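LYND (Lyngbya aestuarii, PDB 4V1T) is a cyanobactin heterocyclase of the YcaO family that probably uses ATP and magnesium to convert cysteines of a precursor peptide into thiazolines. Local coordinates at residues L557-R562 against Q767-P772; V550-V555 against R738-R743; V125-L130 against V155-D160; D159-P164 against W180-P185. All coordinates share one frame; numbering follows the deposited sequence.

Contact 1. Residues L557-R562 against Q767-P772; sequences LWWYNR and QMNPTP
The Schellman end of helix 538-561 meets a turn of the C-terminal tail here, with Trp559 and Tyr560 gripping Asn769. Asn769 lies with its amide over one face of the Trp559 indole. The two planes are 17° apart, and Asn769 ND2 sits 3.4 Å above the indole plane, towards its rim. From there Asn769 ND2 donates to Trp559 O at 3.0 Å, reaching the oxygen from above its carbonyl plane. The same amide nitrogen also bonds to the hydroxyl of Tyr674. CG of Trp559 is anti to its backbone N (chi1 -179°), and this swings the indole towards the tail. Trp559 NE1 then donates in the ring plane to Thr771 O at 2.8 Å. Backbone pairing adds a third link, Asn769 N to Tyr560 O at 2.9 Å.

Arg562 has positive phi and is the C-prime residue of the Schellman motif, so the chain turns away from the helix at this point. The tail has its own fixed shape, an Asx turn in which Asn769 OD1 accepts from Thr771 N at 2.9 Å. The Arg562 guanidinium lies with one face against Asn769 CA and Pro770 CD. Arg562 NH2 gives a long bond of 3.3 Å to Gln767 O. A water accepts from Arg562 NE and donates to both Tyr560 O and Gln767 O. Met768 SD approaches Tyr560 O at 3.3 Å, and Met768 CE reaches Asn561 OD1 at 3.7 Å. Met768 also packs on Leu749 and Tyr750 of helix 748-755.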
# COMPACT_ATOMS: atom_id res chain seq x y z
N LEU B 557 -41.24 6.72 0.32
CA LEU B 557 -42.37 7.53 -0.12
C LEU B 557 -42.52 7.45 -1.63
O LEU B 557 -43.61 7.19 -2.14
CB LEU B 557 -42.16 8.99 0.29
CG LEU B 557 -42.17 9.30 1.80
CD1 LEU B 557 -42.03 10.79 2.04
CD2 LEU B 557 -43.42 8.77 2.49
N TRP B 558 -41.42 7.66 -2.33
CA TRP B 558 -41.41 7.66 -3.79
C TRP B 558 -41.75 6.29 -4.36
O TRP B 558 -42.63 6.16 -5.22
CB TRP B 558 -40.05 8.11 -4.30
CG TRP B 558 -39.74 7.69 -5.71
CD1 TRP B 558 -40.39 8.06 -6.85
CD2 TRP B 558 -38.68 6.81 -6.12
NE1 TRP B 558 -39.80 7.46 -7.95
CE2 TRP B 558 -38.74 6.70 -7.52
CE3 TRP B 558 -37.67 6.12 -5.43
CZ2 TRP B 558 -37.85 5.91 -8.25
CZ3 TRP B 558 -36.78 5.35 -6.15
CH2 TRP B 558 -36.88 5.25 -7.55
N TRP B 559 -41.07 5.27 -3.86
CA TRP B 559 -41.16 3.93 -4.43
C TRP B 559 -42.53 3.28 -4.24
O TRP B 559 -43.10 2.72 -5.18
CB TRP B 559 -40.10 3.03 -3.80
CG TRP B 559 -40.11 1.65 -4.35
CD1 TRP B 559 -40.78 0.57 -3.84
CD2 TRP B 559 -39.42 1.18 -5.51
NE1 TRP B 559 -40.55 -0.54 -4.61
CE2 TRP B 559 -39.72 -0.19 -5.65
CE3 TRP B 559 -38.58 1.78 -6.45
CZ2 TRP B 559 -39.21 -0.96 -6.68
CZ3 TRP B 559 -38.07 1.02 -7.48
CH2 TRP B 559 -38.39 -0.34 -7.59
N TYR B 560 -43.06 3.33 -3.03
CA TYR B 560 -44.26 2.57 -2.70
C TYR B 560 -45.54 3.32 -3.07
O TYR B 560 -46.58 2.69 -3.31
CB TYR B 560 -44.25 2.18 -1.22
CG TYR B 560 -43.18 1.17 -0.94
CD1 TYR B 560 -43.33 -0.17 -1.32
CD2 TYR B 560 -41.97 1.55 -0.35
CE1 TYR B 560 -42.32 -1.09 -1.10
CE2 TYR B 560 -40.97 0.64 -0.12
CZ TYR B 560 -41.15 -0.68 -0.49
OH TYR B 560 -40.13 -1.57 -0.26
N ASN B 561 -45.48 4.64 -3.12
CA ASN B 561 -46.58 5.41 -3.69
C ASN B 561 -46.43 5.52 -5.21
O ASN B 561 -47.32 6.01 -5.88
CB ASN B 561 -46.65 6.81 -3.07
CG ASN B 561 -46.98 6.78 -1.59
OD1 ASN B 561 -48.14 6.61 -1.20
ND2 ASN B 561 -45.96 6.95 -0.76
N ARG B 562 -45.30 5.05 -5.73
CA ARG B 562 -44.99 5.10 -7.15
C ARG B 562 -45.21 6.51 -7.69
O ARG B 562 -45.94 6.72 -8.66
CB ARG B 562 -45.82 4.07 -7.92
CG ARG B 562 -45.38 2.64 -7.64
CD ARG B 562 -46.19 1.63 -8.43
NE ARG B 562 -47.44 1.28 -7.76
CZ ARG B 562 -48.26 0.31 -8.16
NH1 ARG B 562 -47.95 -0.42 -9.22
NH2 ARG B 562 -49.38 0.06 -7.48
N GLN B 767 -52.75 -0.61 -2.47
CA GLN B 767 -52.28 0.13 -3.64
C GLN B 767 -50.80 0.45 -3.55
O GLN B 767 -50.25 1.06 -4.46
CB GLN B 767 -53.04 1.44 -3.80
CG GLN B 767 -54.54 1.26 -4.00
CD GLN B 767 -55.27 2.58 -3.98
OE1 GLN B 767 -55.28 3.29 -2.97
NE2 GLN B 767 -55.88 2.93 -5.10
N MET B 768 -50.16 0.06 -2.46
CA MET B 768 -48.71 0.23 -2.34
C MET B 768 -48.02 -0.65 -3.37
O MET B 768 -48.52 -1.71 -3.73
CB MET B 768 -48.21 -0.09 -0.93
CG MET B 768 -48.56 0.96 0.12
SD MET B 768 -47.95 2.59 -0.29
CE MET B 768 -48.67 3.64 0.96
N ASN B 769 -46.86 -0.19 -3.85
CA ASN B 769 -46.11 -0.90 -4.87
C ASN B 769 -45.93 -2.36 -4.48
O ASN B 769 -45.34 -2.65 -3.44
CB ASN B 769 -44.74 -0.24 -5.07
CG ASN B 769 -44.06 -0.67 -6.35
OD1 ASN B 769 -44.38 -1.71 -6.94
ND2 ASN B 769 -43.11 0.14 -6.80
N PRO B 770 -46.46 -3.29 -5.29
CA PRO B 770 -46.31 -4.71 -4.98
C PRO B 770 -44.90 -5.23 -5.26
O PRO B 770 -44.57 -6.34 -4.86
CB PRO B 770 -47.33 -5.38 -5.91
CG PRO B 770 -47.40 -4.47 -7.08
CD PRO B 770 -47.23 -3.09 -6.53
N THR B 771 -44.09 -4.44 -5.97
CA THR B 771 -42.72 -4.80 -6.26
C THR B 771 -41.79 -4.32 -5.15
O THR B 771 -41.65 -3.12 -4.95
CB THR B 771 -42.24 -4.21 -7.59
OG1 THR B 771 -43.09 -4.65 -8.64
CG2 THR B 771 -40.80 -4.64 -7.89
N PRO B 772 -41.15 -5.25 -4.42
CA PRO B 772 -40.24 -4.78 -3.37
C PRO B 772 -39.04 -4.04 -3.97
O PRO B 772 -38.57 -4.40 -5.05
CB PRO B 772 -39.79 -6.07 -2.67
CG PRO B 772 -40.76 -7.14 -3.12
CD PRO B 772 -41.21 -6.72 -4.48
O HOH W 1 -48.23 2.77 -5.53

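Contact 2. Residues V550-V555 against R738-R743. With PO4 (phosphate ion), chain P.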
# COMPACT_ATOMS: atom_id res chain seq x y z
N VAL B 550 -33.20 9.72 6.39
CA VAL B 550 -34.03 10.57 5.53
C VAL B 550 -33.95 10.07 4.09
O VAL B 550 -34.90 10.20 3.32
CB VAL B 550 -33.60 12.07 5.57
CG1 VAL B 550 -34.43 12.91 4.59
CG2 VAL B 550 -33.75 12.64 6.98
N GLU B 551 -32.81 9.48 3.74
CA GLU B 551 -32.64 8.86 2.43
C GLU B 551 -33.66 7.74 2.23
O GLU B 551 -34.35 7.71 1.22
CB GLU B 551 -31.22 8.30 2.28
CG GLU B 551 -30.97 7.46 1.03
CD GLU B 551 -29.73 6.60 1.18
OE1 GLU B 551 -28.68 7.12 1.62
OE2 GLU B 551 -29.80 5.40 0.87
N ARG B 552 -33.75 6.83 3.19
CA ARG B 552 -34.62 5.65 3.06
C ARG B 552 -36.08 6.07 3.10
O ARG B 552 -36.91 5.52 2.36
CB ARG B 552 -34.38 4.62 4.15
CG ARG B 552 -32.96 4.44 4.61
CD ARG B 552 -32.06 3.79 3.59
NE ARG B 552 -31.10 2.91 4.26
CZ ARG B 552 -30.00 2.43 3.72
NH1 ARG B 552 -29.65 2.75 2.49
NH2 ARG B 552 -29.22 1.63 4.44
N ASP B 553 -36.39 7.01 3.99
CA ASP B 553 -37.73 7.56 4.11
C ASP B 553 -38.16 8.16 2.77
O ASP B 553 -39.24 7.85 2.28
CB ASP B 553 -37.79 8.61 5.22
CG ASP B 553 -39.17 9.17 5.44
OD1 ASP B 553 -39.54 10.12 4.72
OD2 ASP B 553 -39.89 8.66 6.33
N GLY B 554 -37.29 8.98 2.19
CA GLY B 554 -37.55 9.58 0.89
C GLY B 554 -37.78 8.56 -0.20
O GLY B 554 -38.70 8.71 -1.02
N VAL B 555 -36.95 7.52 -0.22
CA VAL B 555 -37.09 6.45 -1.20
C VAL B 555 -38.41 5.73 -0.98
O VAL B 555 -39.15 5.47 -1.94
CB VAL B 555 -35.91 5.45 -1.14
CG1 VAL B 555 -36.19 4.23 -2.01
CG2 VAL B 555 -34.62 6.11 -1.60
N ARG B 738 -39.51 6.05 7.59
CA ARG B 738 -39.72 4.80 6.88
C ARG B 738 -38.43 4.18 6.32
O ARG B 738 -37.53 4.88 5.86
CB ARG B 738 -40.71 5.02 5.73
CG ARG B 738 -41.89 5.91 6.07
CD ARG B 738 -42.69 5.36 7.24
NE ARG B 738 -43.31 4.09 6.91
CZ ARG B 738 -44.44 3.63 7.44
NH1 ARG B 738 -45.10 4.33 8.33
NH2 ARG B 738 -44.90 2.45 7.05
N HIS B 739 -38.37 2.85 6.39
CA HIS B 739 -37.37 2.07 5.68
C HIS B 739 -37.90 1.89 4.26
O HIS B 739 -39.10 1.92 4.06
CB HIS B 739 -37.15 0.73 6.38
CG HIS B 739 -35.82 0.10 6.10
ND1 HIS B 739 -35.16 -0.68 7.02
CD2 HIS B 739 -35.03 0.12 5.00
CE1 HIS B 739 -34.02 -1.11 6.51
NE2 HIS B 739 -33.91 -0.63 5.29
N PHE B 740 -37.01 1.72 3.28
CA PHE B 740 -37.46 1.47 1.91
C PHE B 740 -37.78 -0.01 1.67
O PHE B 740 -37.88 -0.45 0.52
CB PHE B 740 -36.43 1.97 0.88
CG PHE B 740 -35.06 1.32 0.97
CD1 PHE B 740 -34.89 -0.03 0.72
CD2 PHE B 740 -33.94 2.09 1.19
CE1 PHE B 740 -33.64 -0.61 0.76
CE2 PHE B 740 -32.68 1.52 1.23
CZ PHE B 740 -32.53 0.17 1.02
N TRP B 741 -37.96 -0.75 2.75
CA TRP B 741 -38.44 -2.13 2.68
C TRP B 741 -39.97 -2.12 2.74
O TRP B 741 -40.57 -1.10 3.08
CB TRP B 741 -37.85 -2.96 3.82
CG TRP B 741 -36.35 -3.13 3.73
CD1 TRP B 741 -35.55 -2.84 2.66
CD2 TRP B 741 -35.49 -3.66 4.74
NE1 TRP B 741 -34.24 -3.15 2.94
CE2 TRP B 741 -34.17 -3.65 4.22
CE3 TRP B 741 -35.69 -4.14 6.04
CZ2 TRP B 741 -33.08 -4.09 4.95
CZ3 TRP B 741 -34.60 -4.58 6.77
CH2 TRP B 741 -33.31 -4.56 6.22
N SER B 742 -40.59 -3.25 2.41
CA SER B 742 -42.05 -3.33 2.32
C SER B 742 -42.73 -3.37 3.70
O SER B 742 -43.23 -4.41 4.13
CB SER B 742 -42.45 -4.57 1.51
OG SER B 742 -41.97 -4.49 0.17
N ARG B 743 -42.76 -2.22 4.36
CA ARG B 743 -43.40 -2.09 5.68
C ARG B 743 -44.51 -1.05 5.59
O ARG B 743 -44.24 0.14 5.49
CB ARG B 743 -42.37 -1.72 6.75
CG ARG B 743 -41.20 -2.71 6.81
CD ARG B 743 -40.21 -2.35 7.88
NE ARG B 743 -39.20 -3.38 8.09
CZ ARG B 743 -38.22 -3.28 8.98
NH1 ARG B 743 -38.10 -2.19 9.73
NH2 ARG B 743 -37.35 -4.27 9.12
P PO4 P . -25.80 1.07 2.43
O1 PO4 P . -27.00 0.16 2.27
O2 PO4 P . -25.77 1.64 3.83
O3 PO4 P . -25.88 2.18 1.41
O4 PO4 P . -24.55 0.23 2.24
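Arg738 to Phe740 run past one side of helix 538-561 as an irregular chain. The CA atoms come nearest at Asp553 and Arg738, 4.4 Å apart, and those of Arg552 and Phe740 are 5.2 Å apart. Arg738 N donates to Asp553 OD2 at 2.9 Å and 168°, using the anti lone pair of that oxygen. The other oxygen, OD1, is held in a salt bridge by Arg748, so the carboxylate has partners on both oxygens. Phe740 has CG between its backbone N and carbonyl carbon (chi1 61°), which brings the ring alongside Arg552. Arg552 CD lies 3.3 Å from Phe740 CE2. The guanidinium stands nearly upright to the ring, their planes 81° apart. Nearly one turn further along the helix, Val555 CG1 meets Phe740 CB at 3.7 Å.

Arg552 carries several polar partners. NE bonds to Asn530 OD1. NH1 forms a salt bridge with Glu551 OE2, although the hydrogen bond within it is weak. Arg552 NH2 donates weakly, at 3.4 Å, to O1 of a phosphate ion, probably from the crystallisation liquor. The Arg552 side chain is about 4 Å from a bound magnesium ion and about 5 Å from ADP, which places the contact beside the magnesium–nucleotide site of the YcaO domain.

Contact 3. Residues V125-L130 against V155-D160; sequences VTVAAL and VVLTDD
Leu130 has an extended first torsion (chi1 179°), which sends its CD2 towards the strand. In Leu157 the extended torsion is the second (chi2 -173°). It sends CD1 towards Val127 and Thr126 and leaves CD2 to meet Leu130. The branches meet as bare methyls. Leu130 CD2 touches Leu157 CD2 at 3.5 Å, a close approach for two methyl groups. The same Leu130 CD2 also reaches Val155 CG1 at 4.2 Å, two residues back on the strand. Leu157 CD1 also meets two helix residues: it is 4.1 Å from Val127 CG2 and 4.3 Å from Thr126 CG2. Thr126 offers its methyl here; its OG1 is hydrogen-bonded to Ser123.

The contact is wholly apolar. Helix 125-130 and strand 155-157 run obliquely, with 142° between their directions, and their axes pass 10.6 Å apart. Helix 250-275 also packs here, with Leu253 on Thr126 and Ile264 on Val155. Val127 also rests on Leu116 and Pro118 of the neighbouring strand 114-118. Helix 124-135 is thus the crossover helix between parallel strands 114-118 and 141-142, packed on one face of a mixed sheet. This layering is consistent with the E1-like alpha/beta fold of related heterocyclases.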
# COMPACT_ATOMS: atom_id res chain seq x y z
N VAL B 125 8.34 -35.73 18.31
CA VAL B 125 9.56 -35.56 17.53
C VAL B 125 9.59 -34.15 16.97
O VAL B 125 10.66 -33.58 16.76
CB VAL B 125 9.69 -36.60 16.38
CG1 VAL B 125 9.98 -37.98 16.94
CG2 VAL B 125 8.45 -36.62 15.50
N THR B 126 8.41 -33.57 16.75
CA THR B 126 8.30 -32.18 16.35
C THR B 126 8.78 -31.28 17.48
O THR B 126 9.49 -30.30 17.25
CB THR B 126 6.86 -31.81 15.96
OG1 THR B 126 6.52 -32.45 14.73
CG2 THR B 126 6.70 -30.28 15.79
N VAL B 127 8.39 -31.61 18.70
CA VAL B 127 8.84 -30.90 19.88
C VAL B 127 10.36 -31.05 20.03
O VAL B 127 11.06 -30.12 20.42
CB VAL B 127 8.13 -31.40 21.16
CG1 VAL B 127 8.71 -30.73 22.40
CG2 VAL B 127 6.64 -31.12 21.07
N ALA B 128 10.84 -32.24 19.72
CA ALA B 128 12.27 -32.54 19.83
C ALA B 128 13.08 -31.79 18.78
O ALA B 128 14.20 -31.38 19.04
CB ALA B 128 12.49 -34.04 19.70
N ALA B 129 12.51 -31.60 17.59
CA ALA B 129 13.18 -30.89 16.51
C ALA B 129 13.38 -29.42 16.86
O ALA B 129 14.45 -28.86 16.63
CB ALA B 129 12.40 -31.01 15.22
N LEU B 130 12.34 -28.79 17.41
CA LEU B 130 12.43 -27.40 17.83
C LEU B 130 13.47 -27.28 18.93
O LEU B 130 14.21 -26.31 18.97
CB LEU B 130 11.09 -26.87 18.32
CG LEU B 130 11.08 -25.41 18.81
CD1 LEU B 130 11.61 -24.46 17.73
CD2 LEU B 130 9.69 -24.99 19.24
N VAL B 155 6.91 -21.79 25.14
CA VAL B 155 6.56 -21.90 23.73
C VAL B 155 5.53 -23.00 23.53
O VAL B 155 5.77 -24.16 23.88
CB VAL B 155 7.79 -22.19 22.88
CG1 VAL B 155 7.44 -22.18 21.41
CG2 VAL B 155 8.88 -21.17 23.16
N VAL B 156 4.38 -22.64 22.95
CA VAL B 156 3.29 -23.57 22.74
C VAL B 156 3.13 -23.89 21.26
O VAL B 156 2.86 -23.00 20.46
CB VAL B 156 1.96 -23.02 23.29
CG1 VAL B 156 0.83 -24.03 23.11
CG2 VAL B 156 2.10 -22.66 24.75
N LEU B 157 3.32 -25.16 20.90
CA LEU B 157 3.17 -25.61 19.52
C LEU B 157 1.77 -26.19 19.34
O LEU B 157 1.41 -27.13 20.05
CB LEU B 157 4.22 -26.65 19.15
CG LEU B 157 5.61 -26.53 19.74
CD1 LEU B 157 6.52 -27.57 19.10
CD2 LEU B 157 6.20 -25.15 19.55
N THR B 158 1.01 -25.65 18.40
CA THR B 158 -0.36 -26.09 18.17
C THR B 158 -0.55 -26.43 16.71
O THR B 158 0.27 -26.05 15.87
CB THR B 158 -1.39 -25.01 18.58
OG1 THR B 158 -2.71 -25.57 18.53
CG2 THR B 158 -1.31 -23.79 17.66
N ASP B 159 -1.62 -27.17 16.42
CA ASP B 159 -2.04 -27.43 15.04
C ASP B 159 -3.16 -26.47 14.65
O ASP B 159 -3.49 -26.34 13.47
CB ASP B 159 -2.50 -28.89 14.87
CG ASP B 159 -3.60 -29.28 15.84
OD1 ASP B 159 -3.72 -28.66 16.91
OD2 ASP B 159 -4.36 -30.22 15.53
N ASP B 160 -3.74 -25.80 15.64
CA ASP B 160 -4.78 -24.80 15.38
C ASP B 160 -4.79 -23.79 16.51
O ASP B 160 -4.60 -24.16 17.68
CB ASP B 160 -6.15 -25.47 15.24
CG ASP B 160 -7.17 -24.57 14.58
OD1 ASP B 160 -7.25 -24.57 13.33
OD2 ASP B 160 -7.88 -23.86 15.31

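Contact 4. Residues D159-P164 against W180-P185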
# COMPACT_ATOMS: atom_id res chain seq x y z
N ASP B 159 -1.62 -27.17 16.42
CA ASP B 159 -2.04 -27.43 15.04
C ASP B 159 -3.16 -26.47 14.65
O ASP B 159 -3.49 -26.34 13.47
CB ASP B 159 -2.50 -28.89 14.87
CG ASP B 159 -3.60 -29.28 15.84
OD1 ASP B 159 -3.72 -28.66 16.91
OD2 ASP B 159 -4.36 -30.22 15.53
N ASP B 160 -3.74 -25.80 15.64
CA ASP B 160 -4.78 -24.80 15.38
C ASP B 160 -4.79 -23.79 16.51
O ASP B 160 -4.60 -24.16 17.68
CB ASP B 160 -6.15 -25.47 15.24
CG ASP B 160 -7.17 -24.57 14.58
OD1 ASP B 160 -7.25 -24.57 13.33
OD2 ASP B 160 -7.88 -23.86 15.31
N TYR B 161 -5.02 -22.52 16.17
CA TYR B 161 -5.00 -21.45 17.16
C TYR B 161 -6.29 -21.34 17.99
O TYR B 161 -6.36 -20.53 18.90
CB TYR B 161 -4.71 -20.12 16.49
CG TYR B 161 -3.22 -19.81 16.38
CD1 TYR B 161 -2.31 -20.79 16.00
CD2 TYR B 161 -2.73 -18.54 16.64
CE1 TYR B 161 -0.96 -20.51 15.89
CE2 TYR B 161 -1.38 -18.26 16.55
CZ TYR B 161 -0.50 -19.24 16.17
OH TYR B 161 0.84 -18.95 16.07
N LEU B 162 -7.28 -22.17 17.68
CA LEU B 162 -8.52 -22.21 18.47
C LEU B 162 -8.65 -23.52 19.24
O LEU B 162 -9.74 -23.89 19.67
CB LEU B 162 -9.74 -22.01 17.56
CG LEU B 162 -9.97 -20.58 17.02
CD1 LEU B 162 -11.20 -20.57 16.12
CD2 LEU B 162 -10.14 -19.58 18.15
N GLN B 163 -7.54 -24.21 19.44
CA GLN B 163 -7.54 -25.40 20.29
C GLN B 163 -8.01 -25.04 21.69
O GLN B 163 -7.42 -24.18 22.33
CB GLN B 163 -6.14 -26.03 20.36
CG GLN B 163 -5.77 -26.89 19.16
CD GLN B 163 -6.46 -28.25 19.19
OE1 GLN B 163 -7.35 -28.48 19.99
NE2 GLN B 163 -6.02 -29.15 18.32
N PRO B 164 -9.08 -25.70 22.18
CA PRO B 164 -9.67 -25.30 23.47
C PRO B 164 -8.70 -25.36 24.66
O PRO B 164 -8.93 -24.66 25.64
CB PRO B 164 -10.84 -26.30 23.66
CG PRO B 164 -10.63 -27.37 22.66
CD PRO B 164 -9.88 -26.74 21.52
N TRP B 180 4.32 -16.19 27.11
CA TRP B 180 4.36 -17.38 26.29
C TRP B 180 4.19 -17.06 24.81
O TRP B 180 3.68 -16.00 24.45
CB TRP B 180 3.31 -18.39 26.75
CG TRP B 180 1.89 -17.86 26.78
CD1 TRP B 180 1.41 -16.87 27.59
CD2 TRP B 180 0.77 -18.33 26.01
NE1 TRP B 180 0.07 -16.67 27.35
CE2 TRP B 180 -0.35 -17.56 26.39
CE3 TRP B 180 0.61 -19.32 25.03
CZ2 TRP B 180 -1.61 -17.74 25.83
CZ3 TRP B 180 -0.65 -19.50 24.47
CH2 TRP B 180 -1.74 -18.72 24.87
N LEU B 181 4.63 -18.00 23.97
CA LEU B 181 4.59 -17.86 22.52
C LEU B 181 3.75 -18.97 21.88
O LEU B 181 3.80 -20.12 22.31
CB LEU B 181 6.01 -17.90 21.95
CG LEU B 181 6.16 -18.13 20.44
CD1 LEU B 181 5.62 -16.95 19.66
CD2 LEU B 181 7.61 -18.37 20.06
N LEU B 182 2.98 -18.61 20.86
CA LEU B 182 2.22 -19.58 20.10
C LEU B 182 2.85 -19.77 18.73
O LEU B 182 3.32 -18.81 18.12
CB LEU B 182 0.76 -19.14 19.94
CG LEU B 182 -0.34 -19.93 20.64
CD1 LEU B 182 -1.69 -19.39 20.21
CD2 LEU B 182 -0.25 -21.43 20.37
N VAL B 183 2.85 -21.00 18.26
CA VAL B 183 3.34 -21.31 16.93
C VAL B 183 2.61 -22.52 16.36
O VAL B 183 2.22 -23.43 17.10
CB VAL B 183 4.86 -21.56 16.92
CG1 VAL B 183 5.20 -22.77 17.73
CG2 VAL B 183 5.37 -21.72 15.50
N LYS B 184 2.44 -22.52 15.05
CA LYS B 184 1.81 -23.61 14.32
C LYS B 184 2.69 -23.91 13.12
O LYS B 184 2.55 -23.27 12.09
CB LYS B 184 0.39 -23.24 13.91
CG LYS B 184 -0.31 -24.19 12.92
CD LYS B 184 -1.62 -23.55 12.43
CE LYS B 184 -2.13 -24.17 11.14
NZ LYS B 184 -1.18 -23.97 10.01
N PRO B 185 3.62 -24.86 13.25
CA PRO B 185 4.58 -25.14 12.19
C PRO B 185 4.09 -26.20 11.22
O PRO B 185 4.77 -26.49 10.24
CB PRO B 185 5.79 -25.63 12.97
CG PRO B 185 5.19 -26.39 14.12
CD PRO B 185 3.91 -25.65 14.47
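Tyr161 lays one face of its ring over Leu182, and a CH-pi contact results. Leu182 CD1 is 4.0 Å from the centroid of the Tyr161 ring and 17° off the normal. The two side chains lie alongside one another and point opposite ways. At the ring edge, near its plane, Tyr161 CE1 meets Lys184 CB at 3.6 Å. Tyr161 OH comes within 3.2 Å of Leu182 O, but its hydrogen-bond partner is Gly193 O on the next strand.

The Lys184 chain leaves the strand extended (chi1 170°) and runs beside Asp159. Lys184 CE lies 3.5 Å from Asp159 O. The ammonium group reaches further, to Val186 O and Val189 O, and forms a salt bridge with Glu28 of the second subunit.

The loop bearing Tyr161 is held by its own bonds. Gln163 NE2 donates to Asp159 OD1 at 2.7 Å, on the syn lone pair. Asp160 OD2 accepts from Leu162 N at 3.0 Å in an Asx turn, within a type I turn from Asp160 to Gln163. Asp160 also pairs with Arg215. The contact packs the strand-to-helix loop of the beta-alpha-beta unit 154-157, 165-176 and 180-184 against that unit's second strand.

Contact 3 comes first along the chain and closes the path from helix 124-135 back to strand 154-157. Contact 4 begins where it ends, sharing Asp159 and Asp160, and closes the loop around helix 165-176. The two join through neighbouring strands, with Val156 N probably hydrogen-bonded to Leu181 O and Thr158 N to Val183 O. Contacts 2 and 1 lie far away, across the chain's centre, and both start on helix 538-561. Their segments alternate along the chain, so their loops cross. Tyr560 OH of contact 1 meets Phe740 O of contact 2. Together they tie the chain's C-terminal part to one helix of the YcaO domain.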